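Local atomic coordinates of beta-lactamase-like protein (Koribacter versatilis, PDB entry 6B9V), a protein that is a metal-dependent diphosphatase of the PhnP family, with a metallo-beta-lactamase fold, that cleaves reactive photoproducts of FAD. Residues Val141-Pro155 and Glu162-Ala174. Residues are numbered along the deposited sequence; the frame is centred on the assembly and turned at random.
Sequences VHHEAIELFGAKFIP and ETEIYGYRFGSAA
Tyr166 reaches from strand 163-170 across to the segment that leads into strand 146-148, its ring packed under Pro155. CB of Pro155 sits squarely over one face, 3.6 Å from the ring centroid and only 4° off the normal, a CH-pi contact. Val141 approaches obliquely from that same side: with CG1 anti to the backbone N (chi1 -178°), this branch is the one carried to CE2 of Tyr166, at 3.6 Å. At the far end of the ring, Tyr166 OH and His143 ND1 are 2.7 Å apart, and the edge of the tyrosine is turned toward the imidazole face in an offset edge-to-face pair with planes 76° apart. A water bridges His143 NE2 to Glu164 OE1, to which it donates a hydrogen bond.

Farther along the hairpin, toward its open end, Ile154 and Arg169 form an antiparallel hydrogen-bonded pair, with Ile154 N to Arg169 O at 2.8 Å and Arg169 N to Ile154 O at 2.9 Å. This pairing belongs to the hairpin of strands 151-160 and 163-170, part of one of the two mixed sheets of the metallo-beta-lactamase fold; His160, at the end of strand 151-160, binds a manganese ion. On the face that carries Pro155 and Tyr168, CB of Phe170 lies over the centre of the Phe153 ring, 3.9 Å from its centroid. Leu148 CD1 covers the opposite face of that ring, offset toward the rim. Near the end of the pairing, a second water donates to Lys152 O and accepts from Gly171 N, bridging the separating backbones.

Further out, Tyr168 OH hydrogen-bonds to Tyr76 O, tying the hairpin to the chain just after strand 73-75, while Arg169 NH1 hydrogen-bonds to the carbonyl oxygens of Met189 and Arg191. Tyr46 and Val44 of strand 41-46, in the other sheet, pack against Phe153 and Phe170 respectively.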
loop_
_atom_site.group_PDB
_atom_site.type_symbol
_atom_site.label_atom_id
_atom_site.label_comp_id
_atom_site.label_asym_id
_atom_site.label_seq_id
_atom_site.Cartn_x
_atom_site.Cartn_y
_atom_site.Cartn_z
ATOM N N VAL A 141 21.653 -12.689 1.554
ATOM C CA VAL A 141 21.475 -13.889 0.754
ATOM C C VAL A 141 22.471 -13.918 -0.406
ATOM O O VAL A 141 22.533 -12.984 -1.203
ATOM C CB VAL A 141 20.052 -13.984 0.164
ATOM C CG1 VAL A 141 19.887 -15.274 -0.630
ATOM C CG2 VAL A 141 18.991 -13.891 1.260
ATOM N N HIS A 142 23.253 -14.988 -0.498
ATOM C CA HIS A 142 23.979 -15.260 -1.724
ATOM C C HIS A 142 23.435 -16.554 -2.302
ATOM O O HIS A 142 22.253 -16.852 -2.146
ATOM C CB HIS A 142 25.486 -15.344 -1.489
ATOM C CG HIS A 142 26.298 -14.942 -2.681
ATOM N ND1 HIS A 142 27.075 -15.835 -3.395
ATOM C CD2 HIS A 142 26.443 -13.746 -3.301
ATOM C CE1 HIS A 142 27.666 -15.204 -4.390
ATOM N NE2 HIS A 142 27.300 -13.933 -4.357
ATOM N N HIS A 143 24.281 -17.335 -2.953
ATOM C CA HIS A 143 23.789 -18.512 -3.654
ATOM C C HIS A 143 23.583 -19.712 -2.728
ATOM O O HIS A 143 22.889 -20.665 -3.084
ATOM C CB HIS A 143 24.736 -18.868 -4.800
ATOM C CG HIS A 143 24.561 -17.999 -6.010
ATOM N ND1 HIS A 143 24.400 -16.633 -5.929
ATOM C CD2 HIS A 143 24.511 -18.304 -7.329
ATOM C CE1 HIS A 143 24.267 -16.132 -7.145
ATOM N NE2 HIS A 143 24.331 -17.126 -8.012
ATOM N N GLU A 144 24.162 -19.661 -1.536
ATOM C CA GLU A 144 23.974 -20.736 -0.565
ATOM C C GLU A 144 22.534 -20.767 -0.050
ATOM O O GLU A 144 21.849 -19.745 -0.048
ATOM C CB GLU A 144 24.952 -20.577 0.601
ATOM C CG GLU A 144 26.404 -20.400 0.178
ATOM C CD GLU A 144 27.177 -21.698 0.238
ATOM O OE1 GLU A 144 26.536 -22.755 0.424
ATOM O OE2 GLU A 144 28.419 -21.666 0.098
ATOM N N ALA A 145 22.081 -21.937 0.392
ATOM C CA ALA A 145 20.713 -22.091 0.901
ATOM C C ALA A 145 20.465 -21.319 2.200
ATOM O O ALA A 145 21.347 -21.180 3.046
ATOM C CB ALA A 145 20.390 -23.572 1.107
ATOM N N ILE A 146 19.245 -20.818 2.333
ATOM C CA ILE A 146 18.781 -20.119 3.516
ATOM C C ILE A 146 18.155 -21.115 4.473
ATOM O O ILE A 146 17.125 -21.706 4.158
ATOM C CB ILE A 146 17.730 -19.039 3.170
ATOM C CG1 ILE A 146 18.207 -18.155 2.017
ATOM C CG2 ILE A 146 17.386 -18.214 4.398
ATOM C CD1 ILE A 146 19.564 -17.520 2.258
ATOM N N GLU A 147 18.770 -21.288 5.639
ATOM C CA GLU A 147 18.253 -22.201 6.649
ATOM C C GLU A 147 17.181 -21.524 7.494
ATOM O O GLU A 147 17.482 -20.656 8.310
ATOM C CB GLU A 147 19.398 -22.700 7.533
ATOM C CG GLU A 147 20.576 -23.261 6.752
ATOM C CD GLU A 147 20.334 -24.674 6.249
ATOM O OE1 GLU A 147 19.314 -25.279 6.646
ATOM O OE2 GLU A 147 21.167 -25.184 5.465
ATOM N N LEU A 148 15.924 -21.903 7.275
ATOM C CA LEU A 148 14.813 -21.304 7.995
ATOM C C LEU A 148 14.016 -22.341 8.772
ATOM O O LEU A 148 13.228 -23.102 8.198
ATOM C CB LEU A 148 13.888 -20.562 7.027
ATOM C CG LEU A 148 14.479 -19.346 6.314
ATOM C CD1 LEU A 148 13.441 -18.678 5.391
ATOM C CD2 LEU A 148 15.026 -18.351 7.324
ATOM N N PHE A 149 14.238 -22.365 10.079
ATOM C CA PHE A 149 13.486 -23.219 10.988
ATOM C C PHE A 149 13.448 -24.679 10.546
ATOM O O PHE A 149 12.410 -25.326 10.608
ATOM C CB PHE A 149 12.073 -22.660 11.142
ATOM C CG PHE A 149 12.050 -21.175 11.298
ATOM C CD1 PHE A 149 12.426 -20.586 12.495
ATOM C CD2 PHE A 149 11.688 -20.359 10.239
ATOM C CE1 PHE A 149 12.425 -19.214 12.634
ATOM C CE2 PHE A 149 11.684 -18.990 10.375
ATOM C CZ PHE A 149 12.059 -18.418 11.577
ATOM N N GLY A 150 14.590 -25.191 10.099
ATOM C CA GLY A 150 14.688 -26.579 9.686
ATOM C C GLY A 150 14.561 -26.789 8.183
ATOM O O GLY A 150 14.955 -27.826 7.666
ATOM N N ALA A 151 14.012 -25.814 7.471
ATOM C CA ALA A 151 13.815 -25.980 6.033
ATOM C C ALA A 151 14.901 -25.249 5.253
ATOM O O ALA A 151 15.473 -24.282 5.743
ATOM C CB ALA A 151 12.449 -25.486 5.626
ATOM N N LYS A 152 15.200 -25.716 4.047
ATOM C CA LYS A 152 16.154 -24.999 3.207
ATOM C C LYS A 152 15.448 -24.272 2.067
ATOM O O LYS A 152 14.700 -24.874 1.301
ATOM C CB LYS A 152 17.220 -25.949 2.662
ATOM C CG LYS A 152 18.135 -26.495 3.745
ATOM C CD LYS A 152 19.470 -26.970 3.192
ATOM C CE LYS A 152 19.280 -28.080 2.173
ATOM N NZ LYS A 152 18.710 -29.309 2.795
ATOM N N PHE A 153 15.676 -22.963 1.987
ATOM C CA PHE A 153 15.214 -22.149 0.872
ATOM C C PHE A 153 16.396 -21.869 -0.050
ATOM O O PHE A 153 17.315 -21.141 0.306
ATOM C CB PHE A 153 14.597 -20.838 1.371
ATOM C CG PHE A 153 13.194 -20.982 1.884
ATOM C CD1 PHE A 153 12.934 -21.675 3.052
ATOM C CD2 PHE A 153 12.134 -20.395 1.207
ATOM C CE1 PHE A 153 11.629 -21.798 3.527
ATOM C CE2 PHE A 153 10.832 -20.522 1.672
ATOM C CZ PHE A 153 10.582 -21.225 2.835
ATOM N N ILE A 154 16.375 -22.459 -1.233
ATOM C CA ILE A 154 17.501 -22.381 -2.158
ATOM C C ILE A 154 17.286 -21.220 -3.119
ATOM O O ILE A 154 16.287 -21.194 -3.822
ATOM C CB ILE A 154 17.653 -23.696 -2.953
ATOM C CG1 ILE A 154 17.640 -24.891 -1.993
ATOM C CG2 ILE A 154 18.924 -23.677 -3.791
ATOM C CD1 ILE A 154 17.324 -26.201 -2.664
ATOM N N PRO A 155 18.212 -20.252 -3.140
ATOM C CA PRO A 155 18.104 -19.164 -4.119
ATOM C C PRO A 155 18.352 -19.695 -5.530
ATOM O O PRO A 155 19.292 -20.464 -5.755
ATOM C CB PRO A 155 19.208 -18.181 -3.697
ATOM C CG PRO A 155 19.599 -18.600 -2.288
ATOM C CD PRO A 155 19.382 -20.085 -2.260
ATOM N N GLU A 162 18.154 -7.410 -17.670
ATOM C CA GLU A 162 19.565 -7.761 -17.588
ATOM C C GLU A 162 20.059 -7.793 -16.135
ATOM O O GLU A 162 21.262 -7.922 -15.894
ATOM C CB GLU A 162 20.409 -6.786 -18.417
ATOM C CG GLU A 162 20.295 -5.341 -17.988
ATOM C CD GLU A 162 20.974 -4.397 -18.965
ATOM O OE1 GLU A 162 21.666 -4.891 -19.885
ATOM O OE2 GLU A 162 20.809 -3.165 -18.817
ATOM N N THR A 163 19.138 -7.692 -15.173
ATOM C CA THR A 163 19.523 -7.723 -13.758
ATOM C C THR A 163 19.317 -9.114 -13.155
ATOM O O THR A 163 18.236 -9.652 -13.274
ATOM C CB THR A 163 18.697 -6.702 -12.943
ATOM O OG1 THR A 163 18.905 -5.386 -13.472
ATOM C CG2 THR A 163 19.070 -6.737 -11.455
ATOM N N GLU A 164 20.324 -9.700 -12.508
ATOM C CA GLU A 164 20.106 -11.002 -11.847
ATOM C C GLU A 164 19.361 -10.813 -10.520
ATOM O O GLU A 164 19.757 -9.995 -9.697
ATOM C CB GLU A 164 21.421 -11.746 -11.599
ATOM C CG GLU A 164 21.218 -13.112 -10.919
ATOM C CD GLU A 164 22.520 -13.817 -10.560
ATOM O OE1 GLU A 164 23.148 -14.409 -11.458
ATOM O OE2 GLU A 164 22.906 -13.794 -9.375
ATOM N N ILE A 165 18.276 -11.560 -10.331
ATOM C CA ILE A 165 17.519 -11.553 -9.071
ATOM C C ILE A 165 17.315 -13.012 -8.645
ATOM O O ILE A 165 17.824 -13.922 -9.302
ATOM C CB ILE A 165 16.143 -10.832 -9.197
ATOM C CG1 ILE A 165 15.182 -11.624 -10.083
ATOM C CG2 ILE A 165 16.334 -9.413 -9.738
ATOM C CD1 ILE A 165 13.699 -11.206 -9.914
ATOM N N TYR A 166 16.584 -13.236 -7.556
ATOM C CA TYR A 166 16.342 -14.603 -7.076
ATOM C C TYR A 166 14.889 -15.047 -7.134
ATOM O O TYR A 166 13.970 -14.289 -6.805
ATOM C CB TYR A 166 16.805 -14.765 -5.618
ATOM C CG TYR A 166 18.304 -14.863 -5.430
ATOM C CD1 TYR A 166 19.106 -15.506 -6.365
ATOM C CD2 TYR A 166 18.914 -14.308 -4.314
ATOM C CE1 TYR A 166 20.486 -15.593 -6.190
ATOM C CE2 TYR A 166 20.288 -14.387 -4.130
ATOM C CZ TYR A 166 21.067 -15.032 -5.071
ATOM O OH TYR A 166 22.431 -15.108 -4.884
ATOM N N GLY A 167 14.696 -16.306 -7.505
ATOM C CA GLY A 167 13.492 -17.030 -7.149
ATOM C C GLY A 167 13.935 -17.995 -6.062
ATOM O O GLY A 167 15.101 -17.980 -5.685
ATOM N N TYR A 168 13.035 -18.824 -5.543
ATOM C CA TYR A 168 13.440 -19.759 -4.492
ATOM C C TYR A 168 12.813 -21.120 -4.643
ATOM O O TYR A 168 11.657 -21.226 -5.006
ATOM C CB TYR A 168 13.089 -19.197 -3.104
ATOM C CG TYR A 168 13.814 -17.911 -2.810
ATOM C CD1 TYR A 168 13.243 -16.679 -3.111
ATOM C CD2 TYR A 168 15.092 -17.930 -2.261
ATOM C CE1 TYR A 168 13.928 -15.489 -2.856
ATOM C CE2 TYR A 168 15.778 -16.763 -2.004
ATOM C CZ TYR A 168 15.197 -15.547 -2.301
ATOM O OH TYR A 168 15.901 -14.403 -2.041
ATOM N N ARG A 169 13.585 -22.162 -4.344
ATOM C CA ARG A 169 13.027 -23.496 -4.284
ATOM C C ARG A 169 13.016 -23.932 -2.828
ATOM O O ARG A 169 13.989 -23.747 -2.106
ATOM C CB ARG A 169 13.828 -24.496 -5.125
ATOM C CG ARG A 169 13.312 -25.920 -4.987
ATOM C CD ARG A 169 14.038 -26.901 -5.886
ATOM N NE ARG A 169 13.470 -28.245 -5.751
ATOM C CZ ARG A 169 13.408 -29.144 -6.735
ATOM N NH1 ARG A 169 13.874 -28.850 -7.943
ATOM N NH2 ARG A 169 12.870 -30.343 -6.513
ATOM N N PHE A 170 11.915 -24.524 -2.400
ATOM C CA PHE A 170 11.795 -24.988 -1.032
ATOM C C PHE A 170 11.014 -26.300 -1.057
ATOM O O PHE A 170 9.836 -26.328 -1.426
ATOM C CB PHE A 170 11.128 -23.921 -0.144
ATOM C CG PHE A 170 10.057 -23.109 -0.847
ATOM C CD1 PHE A 170 10.396 -22.036 -1.659
ATOM C CD2 PHE A 170 8.710 -23.392 -0.653
ATOM C CE1 PHE A 170 9.421 -21.288 -2.308
ATOM C CE2 PHE A 170 7.727 -22.637 -1.291
ATOM C CZ PHE A 170 8.086 -21.586 -2.119
ATOM N N GLY A 171 11.698 -27.389 -0.709
ATOM C CA GLY A 171 11.107 -28.717 -0.788
ATOM C C GLY A 171 10.625 -29.000 -2.205
ATOM O O GLY A 171 11.362 -28.791 -3.171
ATOM N N SER A 172 9.378 -29.440 -2.338
ATOM C CA SER A 172 8.837 -29.754 -3.661
ATOM C C SER A 172 8.160 -28.553 -4.330
ATOM O O SER A 172 7.430 -28.723 -5.313
ATOM C CB SER A 172 7.844 -30.919 -3.569
ATOM O OG SER A 172 6.799 -30.619 -2.660
ATOM N N ALA A 173 8.404 -27.345 -3.823
ATOM C CA ALA A 173 7.810 -26.161 -4.450
ATOM C C ALA A 173 8.869 -25.141 -4.891
ATOM O O ALA A 173 9.965 -25.118 -4.348
ATOM C CB ALA A 173 6.824 -25.520 -3.497
ATOM N N ALA A 174 8.553 -24.312 -5.881
ATOM C CA ALA A 174 9.458 -23.235 -6.274
ATOM C C ALA A 174 8.668 -22.013 -6.735
ATOM O O ALA A 174 7.592 -22.114 -7.329
ATOM C CB ALA A 174 10.437 -23.695 -7.365
HETATM O O HOH W 1 24.964 -16.490 -10.798
HETATM O O HOH W 2 14.511 -27.229 0.183
#